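Local coordinates for protein (thiaminase I) (Bacillus subtilis, PDB 3THI), which breaks down thiamin, probably by transferring its pyrimidine part from the thiazole to another nucleophile, as its class of transferase does, at residues A[111-116]-A[244-249]; A[119-124]-A[248-253]; A[69-74]-A[94-99]; A[50-55]-A[280-285]; A[135-140]-A[200-205]. All coordinates share one frame; numbering follows the deposited sequence.

Interaction 1. Residues A[111-116]-A[244-249]; sequences YRKGDL and QVRFKP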
# COMPACT_ATOMS: atom_id res chain seq x y z
N TYR A 111 1.87 -17.20 -6.51
CA TYR A 111 2.06 -18.63 -6.58
C TYR A 111 3.07 -18.92 -7.67
O TYR A 111 3.44 -18.02 -8.44
CB TYR A 111 0.74 -19.36 -6.82
CG TYR A 111 -0.01 -18.94 -8.05
CD1 TYR A 111 -0.86 -17.82 -8.03
CD2 TYR A 111 0.08 -19.68 -9.23
CE1 TYR A 111 -1.59 -17.46 -9.15
CE2 TYR A 111 -0.65 -19.32 -10.36
CZ TYR A 111 -1.49 -18.21 -10.31
OH TYR A 111 -2.23 -17.87 -11.42
N ARG A 112 3.55 -20.15 -7.72
CA ARG A 112 4.54 -20.50 -8.72
C ARG A 112 3.92 -20.93 -10.04
O ARG A 112 2.84 -21.51 -10.07
CB ARG A 112 5.50 -21.54 -8.16
CG ARG A 112 6.12 -21.06 -6.86
CD ARG A 112 7.56 -21.48 -6.70
NE ARG A 112 8.14 -20.87 -5.51
CZ ARG A 112 7.79 -21.18 -4.26
NH1 ARG A 112 6.84 -22.09 -4.05
NH2 ARG A 112 8.36 -20.57 -3.24
N LYS A 113 4.62 -20.56 -11.11
CA LYS A 113 4.24 -20.82 -12.49
C LYS A 113 3.44 -22.10 -12.78
O LYS A 113 2.30 -22.02 -13.26
CB LYS A 113 5.51 -20.79 -13.35
CG LYS A 113 5.29 -21.11 -14.81
CD LYS A 113 6.60 -21.16 -15.56
CE LYS A 113 7.19 -19.77 -15.71
NZ LYS A 113 8.31 -19.81 -16.68
N GLY A 114 4.02 -23.26 -12.48
CA GLY A 114 3.34 -24.52 -12.75
C GLY A 114 2.31 -24.98 -11.73
O GLY A 114 1.77 -26.08 -11.86
N ASP A 115 2.04 -24.14 -10.73
CA ASP A 115 1.07 -24.49 -9.69
C ASP A 115 -0.32 -23.99 -10.10
O ASP A 115 -0.84 -23.03 -9.54
CB ASP A 115 1.51 -23.86 -8.37
CG ASP A 115 0.91 -24.55 -7.16
OD1 ASP A 115 -0.07 -25.31 -7.30
OD2 ASP A 115 1.42 -24.32 -6.05
N LEU A 116 -0.92 -24.66 -11.07
CA LEU A 116 -2.23 -24.29 -11.58
C LEU A 116 -3.33 -24.28 -10.51
O LEU A 116 -4.17 -23.39 -10.49
CB LEU A 116 -2.63 -25.22 -12.73
CG LEU A 116 -1.62 -25.35 -13.88
CD1 LEU A 116 -2.15 -26.33 -14.90
CD2 LEU A 116 -1.36 -24.00 -14.54
N GLN A 244 8.92 -15.22 -13.09
CA GLN A 244 8.54 -16.61 -12.90
C GLN A 244 7.33 -16.79 -11.98
O GLN A 244 6.74 -17.88 -11.94
CB GLN A 244 9.72 -17.44 -12.40
CG GLN A 244 10.98 -17.38 -13.25
CD GLN A 244 10.71 -17.54 -14.74
OE1 GLN A 244 11.12 -16.69 -15.55
NE2 GLN A 244 10.00 -18.58 -15.11
N VAL A 245 6.97 -15.76 -11.21
CA VAL A 245 5.79 -15.89 -10.35
C VAL A 245 4.53 -15.49 -11.09
O VAL A 245 4.56 -14.80 -12.11
CB VAL A 245 5.81 -15.00 -9.07
CG1 VAL A 245 6.67 -15.58 -8.05
CG2 VAL A 245 6.24 -13.58 -9.38
N ARG A 246 3.42 -15.97 -10.56
CA ARG A 246 2.11 -15.63 -11.08
C ARG A 246 1.46 -15.03 -9.85
O ARG A 246 1.83 -15.37 -8.72
CB ARG A 246 1.35 -16.87 -11.55
CG ARG A 246 1.95 -17.54 -12.76
CD ARG A 246 2.04 -16.55 -13.91
NE ARG A 246 2.68 -17.12 -15.09
CZ ARG A 246 3.98 -17.02 -15.36
NH1 ARG A 246 4.80 -16.39 -14.53
NH2 ARG A 246 4.44 -17.50 -16.51
N PHE A 247 0.54 -14.10 -10.05
CA PHE A 247 -0.15 -13.47 -8.95
C PHE A 247 -1.57 -13.18 -9.37
O PHE A 247 -1.90 -13.23 -10.55
CB PHE A 247 0.54 -12.17 -8.54
CG PHE A 247 0.79 -11.23 -9.68
CD1 PHE A 247 1.95 -11.34 -10.44
CD2 PHE A 247 -0.09 -10.19 -9.95
CE1 PHE A 247 2.22 -10.42 -11.46
CE2 PHE A 247 0.17 -9.29 -10.96
CZ PHE A 247 1.33 -9.40 -11.72
N LYS A 248 -2.41 -12.85 -8.40
CA LYS A 248 -3.80 -12.53 -8.66
C LYS A 248 -4.37 -12.02 -7.35
O LYS A 248 -3.83 -12.30 -6.28
CB LYS A 248 -4.58 -13.78 -9.10
CG LYS A 248 -4.62 -14.91 -8.07
CD LYS A 248 -5.42 -16.09 -8.56
CE LYS A 248 -6.88 -15.72 -8.77
NZ LYS A 248 -7.70 -16.89 -9.18
N PRO A 249 -5.43 -11.20 -7.43
CA PRO A 249 -6.02 -10.69 -6.20
C PRO A 249 -6.61 -11.87 -5.42
O PRO A 249 -6.87 -12.93 -5.99
CB PRO A 249 -7.13 -9.76 -6.71
CG PRO A 249 -6.59 -9.30 -8.02
CD PRO A 249 -6.07 -10.58 -8.60
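Tyr111 and Arg246 form an antiparallel hydrogen-bonded pair where the end of strand 96-112 lies beside strand 245-248. Both backbone polar atoms of Tyr111 are satisfied across the pair. Tyr111 N gives its hydrogen to Arg246 O over 2.9 Å. Arg246 N returns a nearly straight bond of 2.9 Å to Tyr111 O, angle 170°. Arg112 and Val245 follow as a non-hydrogen-bonded pair, with side chains that diverge. The guanidinium of Arg112 leaves the contact and bonds to the carbonyls of Phe220, Ser224 and Gly225. After Arg112 the chain reverses in a type I beta turn, closed by Asp115 N bonding to Arg112 O over 2.8 Å. The carboxylate of Asp115 makes a salt bridge with Arg226. Arg246 turns its own head back: NH1 lies 2.9 Å from Val245 O, approaching above the carbonyl plane, and also serves Glu243 O. Lys113 lies across this head, with CG over one guanidinium face. Lys248 sends its ammonium to Gly119 and Asp122, while its CG passes the edge of the Tyr111 ring. The ring's chi1 of 57° sets one face under Arg246, where CB makes a CH-pi contact 3.6 Å from the Tyr111 ring centroid.

Interaction 2. Residues A[119-124]-A[248-253]; sequences GQVDNI and KPISSS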
# COMPACT_ATOMS: atom_id res chain seq x y z
N GLY A 119 -3.71 -21.26 -8.75
CA GLY A 119 -4.13 -20.24 -9.70
C GLY A 119 -5.63 -20.05 -9.73
O GLY A 119 -6.12 -18.99 -10.13
N GLN A 120 -6.37 -21.07 -9.31
CA GLN A 120 -7.83 -20.99 -9.29
C GLN A 120 -8.40 -20.50 -7.96
O GLN A 120 -9.61 -20.34 -7.84
CB GLN A 120 -8.43 -22.35 -9.67
CG GLN A 120 -8.07 -23.50 -8.73
CD GLN A 120 -8.49 -24.85 -9.28
OE1 GLN A 120 -8.27 -25.15 -10.46
NE2 GLN A 120 -9.10 -25.68 -8.43
N VAL A 121 -7.53 -20.27 -6.99
CA VAL A 121 -7.90 -19.80 -5.66
C VAL A 121 -8.30 -18.32 -5.70
O VAL A 121 -7.52 -17.47 -6.13
CB VAL A 121 -6.74 -19.98 -4.65
CG1 VAL A 121 -7.08 -19.33 -3.32
CG2 VAL A 121 -6.46 -21.45 -4.44
N ASP A 122 -9.51 -18.03 -5.24
CA ASP A 122 -10.03 -16.66 -5.24
C ASP A 122 -10.14 -16.03 -3.86
O ASP A 122 -10.22 -14.81 -3.74
CB ASP A 122 -11.39 -16.60 -5.93
CG ASP A 122 -11.33 -17.03 -7.38
OD1 ASP A 122 -10.39 -16.61 -8.10
OD2 ASP A 122 -12.22 -17.80 -7.80
N ASN A 123 -10.21 -16.86 -2.82
CA ASN A 123 -10.30 -16.37 -1.45
C ASN A 123 -9.44 -17.20 -0.50
O ASN A 123 -8.91 -18.25 -0.90
CB ASN A 123 -11.75 -16.28 -0.97
CG ASN A 123 -12.46 -17.61 -0.97
OD1 ASN A 123 -12.23 -18.44 -0.10
ND2 ASN A 123 -13.34 -17.82 -1.94
N ILE A 124 -9.31 -16.74 0.74
CA ILE A 124 -8.47 -17.42 1.74
C ILE A 124 -8.96 -18.81 2.17
O ILE A 124 -8.15 -19.67 2.51
CB ILE A 124 -8.20 -16.53 2.99
CG1 ILE A 124 -9.52 -16.15 3.68
CG2 ILE A 124 -7.41 -15.28 2.59
CD1 ILE A 124 -9.34 -15.52 5.04
N LYS A 248 -2.41 -12.85 -8.40
CA LYS A 248 -3.80 -12.53 -8.66
C LYS A 248 -4.37 -12.02 -7.35
O LYS A 248 -3.83 -12.30 -6.28
CB LYS A 248 -4.58 -13.78 -9.10
CG LYS A 248 -4.62 -14.91 -8.07
CD LYS A 248 -5.42 -16.09 -8.56
CE LYS A 248 -6.88 -15.72 -8.77
NZ LYS A 248 -7.70 -16.89 -9.18
N PRO A 249 -5.43 -11.20 -7.43
CA PRO A 249 -6.02 -10.69 -6.20
C PRO A 249 -6.61 -11.87 -5.42
O PRO A 249 -6.87 -12.93 -5.99
CB PRO A 249 -7.13 -9.76 -6.71
CG PRO A 249 -6.59 -9.30 -8.02
CD PRO A 249 -6.07 -10.58 -8.60
N ILE A 250 -6.75 -11.69 -4.12
CA ILE A 250 -7.30 -12.72 -3.27
C ILE A 250 -8.19 -12.04 -2.24
O ILE A 250 -7.84 -10.99 -1.69
CB ILE A 250 -6.17 -13.59 -2.63
CG1 ILE A 250 -6.78 -14.68 -1.74
CG2 ILE A 250 -5.15 -12.71 -1.89
CD1 ILE A 250 -5.82 -15.79 -1.43
N SER A 251 -9.40 -12.57 -2.08
CA SER A 251 -10.36 -12.01 -1.15
C SER A 251 -10.29 -12.72 0.21
O SER A 251 -9.89 -13.88 0.28
CB SER A 251 -11.77 -12.13 -1.74
OG SER A 251 -12.73 -11.57 -0.87
N SER A 252 -10.65 -12.01 1.27
CA SER A 252 -10.63 -12.59 2.61
C SER A 252 -11.98 -13.25 2.93
O SER A 252 -12.14 -13.93 3.95
CB SER A 252 -10.26 -11.55 3.68
OG SER A 252 -11.08 -10.39 3.58
N SER A 253 -12.93 -13.07 2.01
CA SER A 253 -14.26 -13.65 2.14
C SER A 253 -14.71 -14.28 0.82
O SER A 253 -14.26 -13.89 -0.26
CB SER A 253 -15.26 -12.60 2.61
OG SER A 253 -15.16 -11.43 1.83
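Lys248 reaches into the turn that follows helix 116-119, and beyond it a single beta bridge joins Asn123 to Ser251 just before helix 124-131. Lys248, Ile124 and Ile250 lose the most surface here. The lysine chain bends at chi3 (-64°), which carries its ammonium in among three oxygens. NZ lies 2.8 Å from Gly119 O, coming from above that carbonyl plane. It also makes a salt bridge of 2.9 Å with Asp122 OD1, met nearly end-on along the C-O bond. A weak third bond runs from NZ to Val121 O. Two firm bonds and one weak one thus hold the ammonium, and the aspartate would help to balance its charge. Ile250 lies along the middle. Its CD1 packs against Val121 CG1 at 4.2 Å and, more loosely, Ile124 CG2. Leu127 and Leu109 touch the same side chain from helix 124-131 and strand 96-112. Ile124 works at the far end: its CG1 and CD1 lie against the Ser252 carbonyl, CD1 being 3.4 Å from Ser252 O. Leu195 and Met198 of helix 186-199 also meet this side chain. The backbones are tied by Ser251 N to Asp122 O, nearly straight at 175°, and by Ile124 N to Ser251 O. Asn123 is the N-cap of helix 124-131, its OD1 accepting from Glu126 N. Next to it, Ser251 OG donates to Ser253 O in the carbonyl plane, on a lone pair, over 2.8 Å.

Interaction 3. Residues A[69-74]-A[94-99]; sequences LLPFGS and NGEVYG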
# COMPACT_ATOMS: atom_id res chain seq x y z
N LEU A 69 -3.79 19.92 6.52
CA LEU A 69 -3.68 19.96 5.07
C LEU A 69 -4.32 21.11 4.34
O LEU A 69 -5.25 21.74 4.84
CB LEU A 69 -4.20 18.64 4.50
CG LEU A 69 -3.68 17.36 5.17
CD1 LEU A 69 -4.20 16.16 4.40
CD2 LEU A 69 -2.15 17.35 5.23
N LEU A 70 -3.76 21.39 3.17
CA LEU A 70 -4.23 22.45 2.29
C LEU A 70 -4.96 21.75 1.14
O LEU A 70 -4.36 20.95 0.42
CB LEU A 70 -3.05 23.28 1.77
CG LEU A 70 -3.46 24.59 1.09
CD1 LEU A 70 -4.10 25.52 2.12
CD2 LEU A 70 -2.23 25.23 0.44
N PRO A 71 -6.26 22.03 0.96
CA PRO A 71 -7.02 21.39 -0.12
C PRO A 71 -6.60 21.79 -1.53
O PRO A 71 -6.06 22.88 -1.75
CB PRO A 71 -8.46 21.80 0.17
CG PRO A 71 -8.28 23.18 0.78
CD PRO A 71 -7.10 22.99 1.71
N PHE A 72 -6.81 20.86 -2.46
CA PHE A 72 -6.51 21.10 -3.86
C PHE A 72 -7.82 21.39 -4.61
O PHE A 72 -8.73 20.56 -4.64
CB PHE A 72 -5.87 19.86 -4.50
CG PHE A 72 -4.48 19.57 -4.02
CD1 PHE A 72 -4.27 18.89 -2.83
CD2 PHE A 72 -3.37 19.93 -4.79
CE1 PHE A 72 -2.99 18.57 -2.40
CE2 PHE A 72 -2.09 19.62 -4.37
CZ PHE A 72 -1.90 18.94 -3.17
N GLY A 73 -7.94 22.60 -5.16
CA GLY A 73 -9.12 22.93 -5.94
C GLY A 73 -8.90 22.22 -7.26
O GLY A 73 -7.78 21.80 -7.55
N SER A 74 -9.95 22.06 -8.06
CA SER A 74 -9.82 21.39 -9.36
C SER A 74 -8.78 22.09 -10.23
O SER A 74 -8.21 21.49 -11.15
CB SER A 74 -11.18 21.34 -10.08
OG SER A 74 -11.64 22.64 -10.36
N ASN A 94 -14.82 16.37 3.06
CA ASN A 94 -15.52 17.65 3.21
C ASN A 94 -15.74 18.31 1.85
O ASN A 94 -15.71 19.54 1.73
CB ASN A 94 -14.72 18.59 4.13
CG ASN A 94 -14.51 18.00 5.52
OD1 ASN A 94 -15.26 17.15 5.96
ND2 ASN A 94 -13.46 18.46 6.21
N GLY A 95 -15.95 17.48 0.83
CA GLY A 95 -16.17 17.96 -0.52
C GLY A 95 -14.91 18.47 -1.21
O GLY A 95 -15.00 19.03 -2.30
N GLU A 96 -13.75 18.23 -0.61
CA GLU A 96 -12.49 18.71 -1.18
C GLU A 96 -11.42 17.62 -1.38
O GLU A 96 -11.36 16.66 -0.61
CB GLU A 96 -11.90 19.81 -0.30
CG GLU A 96 -12.83 20.97 -0.01
CD GLU A 96 -12.17 22.05 0.82
OE1 GLU A 96 -12.02 21.85 2.04
OE2 GLU A 96 -11.81 23.11 0.25
N VAL A 97 -10.61 17.78 -2.42
CA VAL A 97 -9.51 16.85 -2.68
C VAL A 97 -8.39 17.32 -1.74
O VAL A 97 -8.04 18.50 -1.74
CB VAL A 97 -9.03 16.94 -4.14
CG1 VAL A 97 -7.80 16.05 -4.35
CG2 VAL A 97 -10.14 16.54 -5.08
N TYR A 98 -7.89 16.43 -0.90
CA TYR A 98 -6.84 16.80 0.04
C TYR A 98 -5.48 16.16 -0.20
O TYR A 98 -4.54 16.39 0.56
CB TYR A 98 -7.31 16.54 1.48
CG TYR A 98 -7.99 17.74 2.11
CD1 TYR A 98 -7.24 18.74 2.72
CD2 TYR A 98 -9.38 17.87 2.10
CE1 TYR A 98 -7.84 19.85 3.29
CE2 TYR A 98 -10.00 18.98 2.68
CZ TYR A 98 -9.22 19.96 3.27
OH TYR A 98 -9.81 21.07 3.84
N GLY A 99 -5.37 15.40 -1.28
CA GLY A 99 -4.13 14.73 -1.60
C GLY A 99 -4.12 14.25 -3.04
O GLY A 99 -5.17 14.01 -3.64
O HOH W 1 -3.22 18.65 1.01
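Tyr98 holds its ring at an unusual chi1 of -91°, and with chi2 at -84° one face is turned to Pro71. Pro71 CB stands over that face, 3.9 Å from the ring centroid of Tyr98, in a CH-pi contact offset toward the rim. Pro71 CD reaches CE1 of the same ring. Leu69 CB touches Tyr98 CD1 at 3.5 Å, oblique to the ring. Glu96 lies alongside the proline, pointing the same way, with OE2 3.6 Å from Pro71 CG. Phe72 CG lies beside the backbone N, and the ring edge faces Val97 O and Tyr98 O. The backbones meet through Phe72 N, which donates to Val97 O over 2.8 Å. A water donates to both Leu70 O and Tyr98 O, bridging the two segments; Ser267 OG is a further partner of Tyr98 O. A serine in place of Tyr98 would probably leave Pro71 and Leu69 without the ring they pack on and open a gap between the segments. Helix 60-65 adds Val64 to the tyrosine, and Lys279 and Ala282 of helix 275-286 meet Phe72. One direct backbone bond and one water bridge thus join the end of strand 69-70 to the start of strand 96-112, the touching parts running 106° apart.

Interaction 4. Residues A[50-55]-A[280-285]; sequences LDVFVL and KLANVM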
# COMPACT_ATOMS: atom_id res chain seq x y z
N LEU A 50 7.16 21.20 7.27
CA LEU A 50 7.19 20.20 6.20
C LEU A 50 6.10 20.67 5.23
O LEU A 50 4.90 20.56 5.52
CB LEU A 50 6.85 18.82 6.74
CG LEU A 50 6.95 17.69 5.72
CD1 LEU A 50 8.36 17.62 5.13
CD2 LEU A 50 6.60 16.38 6.41
N ASP A 51 6.54 21.20 4.10
CA ASP A 51 5.65 21.75 3.08
C ASP A 51 4.83 20.77 2.27
O ASP A 51 3.65 21.00 2.04
CB ASP A 51 6.44 22.65 2.14
CG ASP A 51 7.14 23.76 2.87
OD1 ASP A 51 6.46 24.49 3.63
OD2 ASP A 51 8.37 23.90 2.69
N VAL A 52 5.47 19.73 1.76
CA VAL A 52 4.80 18.71 0.94
C VAL A 52 5.25 17.35 1.47
O VAL A 52 6.42 17.15 1.79
CB VAL A 52 5.17 18.84 -0.56
CG1 VAL A 52 4.42 17.82 -1.39
CG2 VAL A 52 4.84 20.23 -1.06
N PHE A 53 4.32 16.41 1.53
CA PHE A 53 4.62 15.10 2.05
C PHE A 53 3.63 14.08 1.53
O PHE A 53 2.51 14.43 1.13
CB PHE A 53 4.56 15.13 3.59
CG PHE A 53 3.38 15.89 4.13
CD1 PHE A 53 2.15 15.27 4.30
CD2 PHE A 53 3.49 17.25 4.42
CE1 PHE A 53 1.04 16.00 4.74
CE2 PHE A 53 2.39 17.98 4.86
CZ PHE A 53 1.17 17.36 5.02
N VAL A 54 4.05 12.83 1.53
CA VAL A 54 3.22 11.74 1.07
C VAL A 54 2.82 10.94 2.32
O VAL A 54 3.66 10.59 3.14
CB VAL A 54 3.97 10.87 0.04
CG1 VAL A 54 3.02 9.88 -0.62
CG2 VAL A 54 4.62 11.76 -1.01
N LEU A 55 1.52 10.69 2.46
CA LEU A 55 0.99 9.97 3.61
C LEU A 55 0.10 8.82 3.17
O LEU A 55 -0.39 8.81 2.04
CB LEU A 55 0.17 10.93 4.47
CG LEU A 55 -1.01 11.58 3.73
CD1 LEU A 55 -2.35 11.08 4.26
CD2 LEU A 55 -0.93 13.08 3.85
N LYS A 280 2.36 22.94 -6.76
CA LYS A 280 3.08 22.64 -7.98
C LYS A 280 3.98 21.42 -7.74
O LYS A 280 4.05 20.52 -8.57
CB LYS A 280 3.88 23.87 -8.40
CG LYS A 280 4.24 23.90 -9.87
CD LYS A 280 5.03 25.14 -10.24
CE LYS A 280 5.31 25.16 -11.74
NZ LYS A 280 6.19 26.30 -12.14
N LEU A 281 4.65 21.40 -6.59
CA LEU A 281 5.52 20.29 -6.21
C LEU A 281 4.72 19.01 -5.98
O LEU A 281 5.11 17.93 -6.43
CB LEU A 281 6.31 20.65 -4.94
CG LEU A 281 7.23 19.56 -4.38
CD1 LEU A 281 8.30 19.16 -5.40
CD2 LEU A 281 7.86 20.06 -3.11
N ALA A 282 3.60 19.13 -5.27
CA ALA A 282 2.73 17.97 -5.02
C ALA A 282 2.35 17.33 -6.35
O ALA A 282 2.38 16.11 -6.50
CB ALA A 282 1.48 18.42 -4.26
N ASN A 283 2.00 18.16 -7.33
CA ASN A 283 1.63 17.68 -8.65
C ASN A 283 2.76 16.96 -9.36
O ASN A 283 2.55 15.92 -9.98
CB ASN A 283 1.09 18.82 -9.50
CG ASN A 283 -0.41 18.96 -9.37
OD1 ASN A 283 -1.17 18.11 -9.86
ND2 ASN A 283 -0.86 20.00 -8.70
N VAL A 284 3.96 17.54 -9.28
CA VAL A 284 5.16 16.94 -9.89
C VAL A 284 5.38 15.58 -9.23
O VAL A 284 5.52 14.57 -9.91
CB VAL A 284 6.42 17.84 -9.69
CG1 VAL A 284 7.68 17.07 -10.02
CG2 VAL A 284 6.34 19.09 -10.57
N MET A 285 5.35 15.54 -7.90
CA MET A 285 5.56 14.30 -7.17
C MET A 285 4.56 13.23 -7.53
O MET A 285 4.87 12.05 -7.48
CB MET A 285 5.51 14.56 -5.67
CG MET A 285 6.62 15.45 -5.18
SD MET A 285 6.49 15.80 -3.44
CE MET A 285 6.92 14.23 -2.78
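Val52 of strand 52-56 points at helix 275-286 and meets three of its residues, Leu281, Ala282 and Met285. At the root of the side chain, Val52 CB lies 3.9 Å from Leu281 CD2. The two methyls then part. CG1, anti to the backbone N (chi1 -177°), goes to Met285 and Ala282. It is 3.5 Å from Met285 SD and 4.0 Å from Ala282 CA, so this methyl sits against the helix backbone as well as its side chains. CG2 takes the other course and lies 3.7 Å from Leu281 CD2, with Leu281 CG and CB slightly farther off. The valine is thus held between leucine on one branch and the thioether on the other. Met285 runs past it in the opposite direction. Its chain bends at the last torsion, chi3 72°, and this takes CE on to Val54 CG2 at 3.8 Å. One methionine therefore touches two alternate valines of the strand.

With only the CB of an alanine at Val52, Met285 SD would probably lose its methyl partner and Leu281 its closest one, opening a gap under the helix. All five touching residues are buried, and no hydrogen bond crosses the contact. Val5 of the neighbouring parallel strand 2-6 and Val266 of strand 260-269 widen the apolar floor. Trp25 and Val21 of helix 14-28 also reach the leucine and the methionine. The strand and helix axes lie 8.8 Å apart and cross at -42°. This is helix-on-sheet packing, typical of the layered alpha/beta lobes of periplasmic-binding-protein folds, the clan to which thiaminase I belongs.

Interaction 5. Residues A[135-140]-A[200-205]; sequences HSEQIP and GEKPSQ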
# COMPACT_ATOMS: atom_id res chain seq x y z
N HIS A 135 2.54 -26.70 9.45
CA HIS A 135 2.86 -27.73 10.41
C HIS A 135 4.26 -27.51 10.94
O HIS A 135 4.92 -28.43 11.41
CB HIS A 135 2.74 -29.11 9.77
CG HIS A 135 1.34 -29.50 9.44
ND1 HIS A 135 0.91 -29.77 8.16
CD2 HIS A 135 0.25 -29.65 10.24
CE1 HIS A 135 -0.37 -30.06 8.18
NE2 HIS A 135 -0.80 -29.99 9.42
N SER A 136 4.72 -26.26 10.84
CA SER A 136 6.06 -25.91 11.31
C SER A 136 6.14 -24.44 11.65
O SER A 136 5.58 -23.60 10.95
CB SER A 136 7.10 -26.24 10.25
OG SER A 136 8.40 -26.03 10.79
N GLU A 137 6.88 -24.13 12.71
CA GLU A 137 7.04 -22.75 13.14
C GLU A 137 8.35 -22.15 12.67
O GLU A 137 8.64 -21.00 12.95
CB GLU A 137 6.95 -22.68 14.67
CG GLU A 137 5.53 -22.68 15.19
CD GLU A 137 4.76 -21.44 14.78
OE1 GLU A 137 4.95 -20.40 15.44
OE2 GLU A 137 3.97 -21.50 13.82
N GLN A 138 9.13 -22.93 11.93
CA GLN A 138 10.42 -22.50 11.42
C GLN A 138 10.31 -21.30 10.49
O GLN A 138 9.32 -21.15 9.77
CB GLN A 138 11.10 -23.66 10.70
CG GLN A 138 10.37 -24.14 9.46
CD GLN A 138 10.96 -25.41 8.90
OE1 GLN A 138 11.94 -25.39 8.15
NE2 GLN A 138 10.36 -26.53 9.25
N ILE A 139 11.33 -20.45 10.52
CA ILE A 139 11.37 -19.26 9.69
C ILE A 139 12.57 -19.37 8.73
O ILE A 139 13.72 -19.31 9.15
CB ILE A 139 11.54 -17.98 10.57
CG1 ILE A 139 10.51 -17.96 11.71
CG2 ILE A 139 11.37 -16.73 9.73
CD1 ILE A 139 10.85 -16.97 12.77
N PRO A 140 12.32 -19.45 7.41
CA PRO A 140 11.01 -19.44 6.74
C PRO A 140 10.39 -20.82 6.64
O PRO A 140 10.99 -21.81 7.06
CB PRO A 140 11.38 -18.91 5.36
CG PRO A 140 12.67 -19.61 5.10
CD PRO A 140 13.41 -19.45 6.42
N GLY A 200 1.74 -19.92 9.92
CA GLY A 200 2.49 -20.29 11.11
C GLY A 200 2.55 -19.03 11.95
O GLY A 200 2.66 -17.93 11.41
N GLU A 201 2.46 -19.18 13.26
CA GLU A 201 2.47 -18.03 14.16
C GLU A 201 3.75 -17.20 14.08
O GLU A 201 3.70 -16.01 13.80
CB GLU A 201 2.22 -18.47 15.61
CG GLU A 201 2.07 -17.33 16.60
CD GLU A 201 1.70 -17.80 18.00
OE1 GLU A 201 1.41 -19.01 18.17
OE2 GLU A 201 1.70 -16.97 18.94
N LYS A 202 4.88 -17.83 14.36
CA LYS A 202 6.16 -17.14 14.33
C LYS A 202 6.50 -16.63 12.95
O LYS A 202 6.95 -15.50 12.81
CB LYS A 202 7.29 -18.03 14.88
CG LYS A 202 7.30 -18.15 16.39
CD LYS A 202 8.42 -19.07 16.85
CE LYS A 202 8.78 -18.82 18.31
NZ LYS A 202 9.43 -17.48 18.50
N PRO A 203 6.33 -17.47 11.90
CA PRO A 203 6.65 -16.97 10.57
C PRO A 203 5.82 -15.74 10.20
O PRO A 203 6.36 -14.78 9.66
CB PRO A 203 6.35 -18.17 9.68
CG PRO A 203 6.72 -19.32 10.56
CD PRO A 203 6.09 -18.92 11.86
N SER A 204 4.53 -15.75 10.54
CA SER A 204 3.65 -14.62 10.23
C SER A 204 3.98 -13.39 11.06
O SER A 204 3.75 -12.27 10.62
CB SER A 204 2.18 -14.98 10.43
OG SER A 204 1.83 -14.96 11.81
N GLN A 205 4.56 -13.60 12.25
CA GLN A 205 4.89 -12.50 13.15
C GLN A 205 6.34 -12.03 13.09
O GLN A 205 6.72 -11.06 13.74
CB GLN A 205 4.54 -12.87 14.60
CG GLN A 205 3.08 -13.11 14.80
CD GLN A 205 2.25 -11.96 14.27
OE1 GLN A 205 2.38 -10.83 14.75
NE2 GLN A 205 1.41 -12.23 13.28
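The carboxylate of Glu137 faces the first turn of helix 201-205, its two oxygens set before successive backbone N-H groups. OE1 takes the hydrogen of Lys202 N over 2.8 Å, on the syn side and 28° out of the carboxylate plane. OE2 lies 2.8 Å from Glu201 N in a weak, bent bond. The Glu201 carboxylate is turned 57° against it, and the nearest oxygens of the two acids stay 4.7 Å apart, Glu137 OE1 to Glu201 OE1. Glu137 gets there by bending at chi2 (-66°), which folds the chain back to the helix start. The helix dipole and the two N-H groups would help to stabilise its negative charge. Glu137 OE2 also lies 3.3 Å from CA of Gly200, the N-cap residue. A side chain there would crowd both Glu137 OE2 and Ser136 O, and the positive phi of Gly200 also suits glycine. The ring of Pro203 packs against the loop: CG is 3.3 Å from Gln138 O, CD lies near Glu137 O, and Ile139 CG1 rests against the same proline. Trp219 of helix 215-222 touches Ile139 and Pro140. The whole is the start of a short helix, with Gly200 at the N-cap and the Glu137 carboxylate, from the loop 135-140, bonding the next two amides, the one of Glu201 weakly.

How the interactions relate
Interactions 1, 2 and 5 all fall inside the Thiaminase-1 domain. Interactions 3 and 4 lie on the opposite side of the chain's centre from 1 and 2. Interactions 1 and 2 have centres about 12 Å apart, share Lys248 and Pro249, and touch through Tyr111 and Gly119. Interaction 5 is nested inside both of their loops. Interactions 3 and 4 are about 13 Å apart between centres and touch where Phe72 meets Ala282. Interaction 4 encloses all the others along the chain. Strand 96-112 connects the two groups, starting at interaction 3 and ending at interaction 1, about 40 Å away between centres. This fits the two-lobed, strand-linked plan of the periplasmic-binding-protein clan.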